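Local coordinates for protein erythropoietin (PDB 1EER) that acts as a secreted hormone that binds and dimerises its receptor, activating JAK2 and so regulating red-cell proliferation and differentiation, at residues A[56-70]-A[145-159]. The protein carries 5 engineered substitutions. Residues are numbered along the deposited sequence; the frame is centred on the assembly and turned at random.
Sequences VGQQAVEVWQGLALL and YSNFLRGKLKLYTGE
Lys152 NZ donates to Glu62 OE1 at 2.8 Å, a salt bridge and the one direct hydrogen bond between segments 56-70 and 145-159. The ammonium meets the oxygen on its anti side, 26° out of the carboxylate plane; the long lysine chain, bent at chi3 and chi4, brings it there. Gln59 OE1 accepts a hydrogen bond from a water 2.6 Å away, which gives a weak bond to Tyr156 O.

Elsewhere side chains interlock as knobs into holes. Branched Val63 fills the hollow among Phe148, Lys152, Leu153 and Tyr156, its CG2 3.5 Å from Tyr156 CB and 3.9 Å from the aliphatic CG of Lys152. In return Phe148 enters between Val63, Gly66, Leu67 and Leu70; Gly66, lacking a side chain, lets Phe148 CE2 come within 3.8 Å of its CA. Val63 O, in plane at the ring's edge, is satisfied by Leu67 N of its own helix. Tyr156 lays one ring face over the CA of small Ala60, a CH-pi contact. Near the pi-type turn at 149-153, Arg150 NE and NH2 grip Asn147 OD1, and Arg150 salt-bridges another protein chain. Helices 56-82 and 138-161 pair antiparallel, as the second and fourth long helices of an up-up-down-down four-helix-bundle cytokine.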
loop_
_atom_site.group_PDB
_atom_site.type_symbol
_atom_site.label_atom_id
_atom_site.label_comp_id
_atom_site.label_asym_id
_atom_site.label_seq_id
_atom_site.Cartn_x
_atom_site.Cartn_y
_atom_site.Cartn_z
ATOM N N VAL A 56 -5.233 -25.305 3.341
ATOM C CA VAL A 56 -4.741 -24.110 2.659
ATOM C C VAL A 56 -5.465 -23.850 1.346
ATOM O O VAL A 56 -5.731 -22.704 0.989
ATOM C CB VAL A 56 -3.228 -24.209 2.389
ATOM C CG1 VAL A 56 -2.712 -22.885 1.853
ATOM C CG2 VAL A 56 -2.494 -24.582 3.673
ATOM N N GLY A 57 -5.789 -24.922 0.636
ATOM C CA GLY A 57 -6.494 -24.783 -0.625
ATOM C C GLY A 57 -7.786 -24.006 -0.485
ATOM O O GLY A 57 -8.213 -23.336 -1.424
ATOM N N GLN A 58 -8.410 -24.101 0.688
ATOM C CA GLN A 58 -9.654 -23.390 0.967
ATOM C C GLN A 58 -9.415 -21.878 1.024
ATOM O O GLN A 58 -10.338 -21.082 0.815
ATOM C CB GLN A 58 -10.265 -23.883 2.289
ATOM C CG GLN A 58 -11.564 -23.171 2.699
ATOM C CD GLN A 58 -12.661 -23.264 1.646
ATOM O OE1 GLN A 58 -12.703 -24.211 0.847
ATOM N NE2 GLN A 58 -13.557 -22.276 1.636
ATOM N N GLN A 59 -8.184 -21.472 1.320
ATOM C CA GLN A 59 -7.888 -20.045 1.343
ATOM C C GLN A 59 -8.099 -19.563 -0.105
ATOM O O GLN A 59 -8.711 -18.523 -0.349
ATOM C CB GLN A 59 -6.442 -19.807 1.783
ATOM C CG GLN A 59 -6.081 -20.392 3.144
ATOM C CD GLN A 59 -4.653 -20.057 3.562
ATOM O OE1 GLN A 59 -3.918 -19.398 2.827
ATOM N NE2 GLN A 59 -4.256 -20.513 4.745
ATOM N N ALA A 60 -7.596 -20.348 -1.056
ATOM C CA ALA A 60 -7.731 -20.050 -2.477
ATOM C C ALA A 60 -9.207 -19.892 -2.846
ATOM O O ALA A 60 -9.600 -18.902 -3.465
ATOM C CB ALA A 60 -7.102 -21.168 -3.299
ATOM N N VAL A 61 -10.021 -20.870 -2.459
ATOM C CA VAL A 61 -11.457 -20.836 -2.738
ATOM C C VAL A 61 -12.077 -19.526 -2.262
ATOM O O VAL A 61 -12.713 -18.799 -3.032
ATOM C CB VAL A 61 -12.196 -22.007 -2.035
ATOM C CG1 VAL A 61 -13.703 -21.914 -2.298
ATOM C CG2 VAL A 61 -11.646 -23.336 -2.525
ATOM N N GLU A 62 -11.885 -19.226 -0.983
ATOM C CA GLU A 62 -12.425 -18.004 -0.406
ATOM C C GLU A 62 -12.027 -16.731 -1.153
ATOM O O GLU A 62 -12.884 -15.935 -1.527
ATOM C CB GLU A 62 -11.985 -17.875 1.056
ATOM C CG GLU A 62 -12.948 -18.488 2.045
ATOM C CD GLU A 62 -12.523 -18.254 3.479
ATOM O OE1 GLU A 62 -12.219 -17.093 3.824
ATOM O OE2 GLU A 62 -12.490 -19.229 4.257
ATOM N N VAL A 63 -10.728 -16.539 -1.357
ATOM C CA VAL A 63 -10.229 -15.332 -2.024
ATOM C C VAL A 63 -10.656 -15.175 -3.491
ATOM O O VAL A 63 -11.140 -14.116 -3.897
ATOM C CB VAL A 63 -8.676 -15.256 -1.923
ATOM C CG1 VAL A 63 -8.133 -14.075 -2.738
ATOM C CG2 VAL A 63 -8.274 -15.112 -0.462
ATOM N N TRP A 64 -10.477 -16.228 -4.274
ATOM C CA TRP A 64 -10.834 -16.183 -5.679
ATOM C C TRP A 64 -12.319 -15.902 -5.886
ATOM O O TRP A 64 -12.691 -15.011 -6.646
ATOM C CB TRP A 64 -10.449 -17.495 -6.361
ATOM C CG TRP A 64 -10.760 -17.471 -7.805
ATOM C CD1 TRP A 64 -11.790 -18.108 -8.431
ATOM C CD2 TRP A 64 -10.087 -16.710 -8.804
ATOM N NE1 TRP A 64 -11.806 -17.782 -9.764
ATOM C CE2 TRP A 64 -10.769 -16.924 -10.020
ATOM C CE3 TRP A 64 -8.975 -15.862 -8.792
ATOM C CZ2 TRP A 64 -10.372 -16.319 -11.218
ATOM C CZ3 TRP A 64 -8.581 -15.261 -9.983
ATOM C CH2 TRP A 64 -9.280 -15.494 -11.178
ATOM N N GLN A 65 -13.175 -16.655 -5.212
ATOM C CA GLN A 65 -14.597 -16.428 -5.368
ATOM C C GLN A 65 -14.995 -15.091 -4.764
ATOM O O GLN A 65 -15.767 -14.346 -5.364
ATOM C CB GLN A 65 -15.380 -17.545 -4.712
ATOM C CG GLN A 65 -15.238 -18.843 -5.431
ATOM C CD GLN A 65 -15.986 -19.944 -4.744
ATOM O OE1 GLN A 65 -15.635 -21.113 -4.859
ATOM N NE2 GLN A 65 -17.028 -19.578 -4.015
ATOM N N GLY A 66 -14.461 -14.782 -3.584
ATOM C CA GLY A 66 -14.793 -13.519 -2.953
ATOM C C GLY A 66 -14.459 -12.335 -3.835
ATOM O O GLY A 66 -15.233 -11.379 -3.934
ATOM N N LEU A 67 -13.292 -12.398 -4.472
ATOM C CA LEU A 67 -12.824 -11.338 -5.369
ATOM C C LEU A 67 -13.746 -11.195 -6.574
ATOM O O LEU A 67 -14.010 -10.081 -7.032
ATOM C CB LEU A 67 -11.409 -11.653 -5.851
ATOM C CG LEU A 67 -10.601 -10.508 -6.459
ATOM C CD1 LEU A 67 -10.233 -9.501 -5.373
ATOM C CD2 LEU A 67 -9.358 -11.084 -7.133
ATOM N N ALA A 68 -14.227 -12.331 -7.080
ATOM C CA ALA A 68 -15.139 -12.341 -8.219
ATOM C C ALA A 68 -16.427 -11.600 -7.867
ATOM O O ALA A 68 -16.906 -10.773 -8.637
ATOM C CB ALA A 68 -15.449 -13.775 -8.617
ATOM N N LEU A 69 -16.982 -11.895 -6.695
ATOM C CA LEU A 69 -18.212 -11.260 -6.235
ATOM C C LEU A 69 -17.968 -9.771 -6.067
ATOM O O LEU A 69 -18.814 -8.943 -6.419
ATOM C CB LEU A 69 -18.646 -11.905 -4.909
ATOM C CG LEU A 69 -19.662 -11.294 -3.937
ATOM C CD1 LEU A 69 -20.815 -10.661 -4.671
ATOM C CD2 LEU A 69 -20.165 -12.396 -3.017
ATOM N N LEU A 70 -16.791 -9.446 -5.534
ATOM C CA LEU A 70 -16.363 -8.069 -5.309
ATOM C C LEU A 70 -16.322 -7.300 -6.630
ATOM O O LEU A 70 -16.809 -6.172 -6.724
ATOM C CB LEU A 70 -14.969 -8.055 -4.660
ATOM C CG LEU A 70 -14.734 -7.228 -3.383
ATOM C CD1 LEU A 70 -13.240 -7.057 -3.155
ATOM C CD2 LEU A 70 -15.400 -5.863 -3.481
ATOM N N TYR A 145 -14.102 -3.365 0.176
ATOM C CA TYR A 145 -13.063 -3.463 -0.841
ATOM C C TYR A 145 -11.700 -3.480 -0.152
ATOM O O TYR A 145 -10.873 -4.343 -0.435
ATOM C CB TYR A 145 -13.168 -2.267 -1.803
ATOM C CG TYR A 145 -12.040 -2.126 -2.806
ATOM C CD1 TYR A 145 -11.648 -3.199 -3.605
ATOM C CD2 TYR A 145 -11.403 -0.900 -2.994
ATOM C CE1 TYR A 145 -10.650 -3.057 -4.576
ATOM C CE2 TYR A 145 -10.397 -0.742 -3.963
ATOM C CZ TYR A 145 -10.028 -1.828 -4.750
ATOM O OH TYR A 145 -9.040 -1.687 -5.700
ATOM N N SER A 146 -11.484 -2.532 0.762
ATOM C CA SER A 146 -10.224 -2.432 1.511
ATOM C C SER A 146 -10.008 -3.611 2.473
ATOM O O SER A 146 -8.934 -4.209 2.492
ATOM C CB SER A 146 -10.184 -1.113 2.299
ATOM O OG SER A 146 -9.005 -1.010 3.081
ATOM N N ASN A 147 -11.027 -3.946 3.263
ATOM C CA ASN A 147 -10.909 -5.044 4.215
ATOM C C ASN A 147 -10.612 -6.367 3.520
ATOM O O ASN A 147 -9.876 -7.202 4.054
ATOM C CB ASN A 147 -12.189 -5.175 5.054
ATOM C CG ASN A 147 -12.171 -4.294 6.299
ATOM O OD1 ASN A 147 -11.128 -3.789 6.703
ATOM N ND2 ASN A 147 -13.330 -4.113 6.908
ATOM N N PHE A 148 -11.179 -6.559 2.327
ATOM C CA PHE A 148 -10.944 -7.798 1.579
ATOM C C PHE A 148 -9.514 -7.921 1.034
ATOM O O PHE A 148 -8.852 -8.956 1.205
ATOM C CB PHE A 148 -11.928 -7.924 0.412
ATOM C CG PHE A 148 -11.938 -9.290 -0.220
ATOM C CD1 PHE A 148 -11.000 -9.629 -1.190
ATOM C CD2 PHE A 148 -12.878 -10.244 0.164
ATOM C CE1 PHE A 148 -10.996 -10.894 -1.770
ATOM C CE2 PHE A 148 -12.883 -11.515 -0.409
ATOM C CZ PHE A 148 -11.940 -11.841 -1.378
ATOM N N LEU A 149 -9.041 -6.871 0.373
ATOM C CA LEU A 149 -7.701 -6.889 -0.206
ATOM C C LEU A 149 -6.622 -6.915 0.872
ATOM O O LEU A 149 -5.641 -7.657 0.772
ATOM C CB LEU A 149 -7.472 -5.664 -1.107
ATOM C CG LEU A 149 -8.485 -5.245 -2.177
ATOM C CD1 LEU A 149 -7.920 -4.060 -2.934
ATOM C CD2 LEU A 149 -8.789 -6.390 -3.110
ATOM N N ARG A 150 -6.807 -6.101 1.905
ATOM C CA ARG A 150 -5.822 -6.025 2.968
ATOM C C ARG A 150 -5.951 -7.194 3.920
ATOM O O ARG A 150 -5.055 -7.446 4.726
ATOM C CB ARG A 150 -5.963 -4.696 3.718
ATOM C CG ARG A 150 -6.908 -4.728 4.898
ATOM C CD ARG A 150 -7.157 -3.337 5.432
ATOM N NE ARG A 150 -8.162 -3.338 6.487
ATOM C CZ ARG A 150 -7.997 -2.780 7.682
ATOM N NH1 ARG A 150 -6.860 -2.168 7.985
ATOM N NH2 ARG A 150 -8.969 -2.844 8.581
ATOM N N GLY A 151 -7.057 -7.924 3.796
ATOM C CA GLY A 151 -7.306 -9.056 4.669
ATOM C C GLY A 151 -6.968 -10.428 4.116
ATOM O O GLY A 151 -5.800 -10.760 3.927
ATOM N N LYS A 152 -7.992 -11.235 3.853
ATOM C CA LYS A 152 -7.767 -12.578 3.352
ATOM C C LYS A 152 -7.006 -12.612 2.030
ATOM O O LYS A 152 -6.274 -13.563 1.765
ATOM C CB LYS A 152 -9.094 -13.335 3.235
ATOM C CG LYS A 152 -10.025 -12.834 2.163
ATOM C CD LYS A 152 -11.281 -13.675 2.131
ATOM C CE LYS A 152 -12.257 -13.235 3.213
ATOM N NZ LYS A 152 -13.032 -14.376 3.769
ATOM N N LEU A 153 -7.169 -11.588 1.197
ATOM C CA LEU A 153 -6.429 -11.572 -0.063
ATOM C C LEU A 153 -4.940 -11.505 0.266
ATOM O O LEU A 153 -4.149 -12.342 -0.184
ATOM C CB LEU A 153 -6.819 -10.369 -0.922
ATOM C CG LEU A 153 -6.301 -10.488 -2.360
ATOM C CD1 LEU A 153 -7.307 -9.882 -3.311
ATOM C CD2 LEU A 153 -4.958 -9.797 -2.489
ATOM N N LYS A 154 -4.564 -10.516 1.068
ATOM C CA LYS A 154 -3.171 -10.363 1.463
ATOM C C LYS A 154 -2.698 -11.629 2.157
ATOM O O LYS A 154 -1.617 -12.136 1.854
ATOM C CB LYS A 154 -2.999 -9.154 2.395
ATOM C CG LYS A 154 -1.568 -8.921 2.854
ATOM C CD LYS A 154 -0.562 -8.987 1.697
ATOM C CE LYS A 154 0.633 -8.051 1.923
ATOM N NZ LYS A 154 1.885 -8.513 1.258
ATOM N N LEU A 155 -3.515 -12.145 3.077
ATOM C CA LEU A 155 -3.169 -13.358 3.815
ATOM C C LEU A 155 -2.925 -14.539 2.886
ATOM O O LEU A 155 -1.920 -15.243 3.013
ATOM C CB LEU A 155 -4.272 -13.716 4.815
ATOM C CG LEU A 155 -4.341 -12.858 6.087
ATOM C CD1 LEU A 155 -5.498 -13.339 6.956
ATOM C CD2 LEU A 155 -3.023 -12.924 6.855
ATOM N N TYR A 156 -3.847 -14.763 1.958
ATOM C CA TYR A 156 -3.698 -15.858 1.017
ATOM C C TYR A 156 -2.415 -15.664 0.185
ATOM O O TYR A 156 -1.591 -16.579 0.063
ATOM C CB TYR A 156 -4.915 -15.926 0.091
ATOM C CG TYR A 156 -4.655 -16.774 -1.126
ATOM C CD1 TYR A 156 -4.466 -18.149 -1.002
ATOM C CD2 TYR A 156 -4.515 -16.201 -2.389
ATOM C CE1 TYR A 156 -4.136 -18.934 -2.094
ATOM C CE2 TYR A 156 -4.184 -16.983 -3.490
ATOM C CZ TYR A 156 -3.993 -18.348 -3.329
ATOM O OH TYR A 156 -3.641 -19.144 -4.391
ATOM N N THR A 157 -2.249 -14.468 -0.378
ATOM C CA THR A 157 -1.081 -14.165 -1.200
ATOM C C THR A 157 0.244 -14.361 -0.458
ATOM O O THR A 157 1.215 -14.843 -1.034
ATOM C CB THR A 157 -1.134 -12.722 -1.722
ATOM O OG1 THR A 157 -2.192 -12.592 -2.682
ATOM C CG2 THR A 157 0.173 -12.361 -2.382
ATOM N N GLY A 158 0.280 -13.985 0.817
ATOM C CA GLY A 158 1.491 -14.138 1.602
ATOM C C GLY A 158 1.934 -15.583 1.719
ATOM O O GLY A 158 3.104 -15.902 1.516
ATOM N N GLU A 159 1.001 -16.469 2.043
ATOM C CA GLU A 159 1.336 -17.877 2.190
ATOM C C GLU A 159 1.662 -18.564 0.871
ATOM O O GLU A 159 2.618 -19.336 0.785
ATOM C CB GLU A 159 0.188 -18.621 2.867
ATOM C CG GLU A 159 0.361 -20.132 2.885
ATOM C CD GLU A 159 0.255 -20.722 4.283
ATOM O OE1 GLU A 159 -0.605 -20.260 5.068
ATOM O OE2 GLU A 159 1.030 -21.652 4.594
HETATM O O HOH W 1 -2.451 -19.829 0.693
#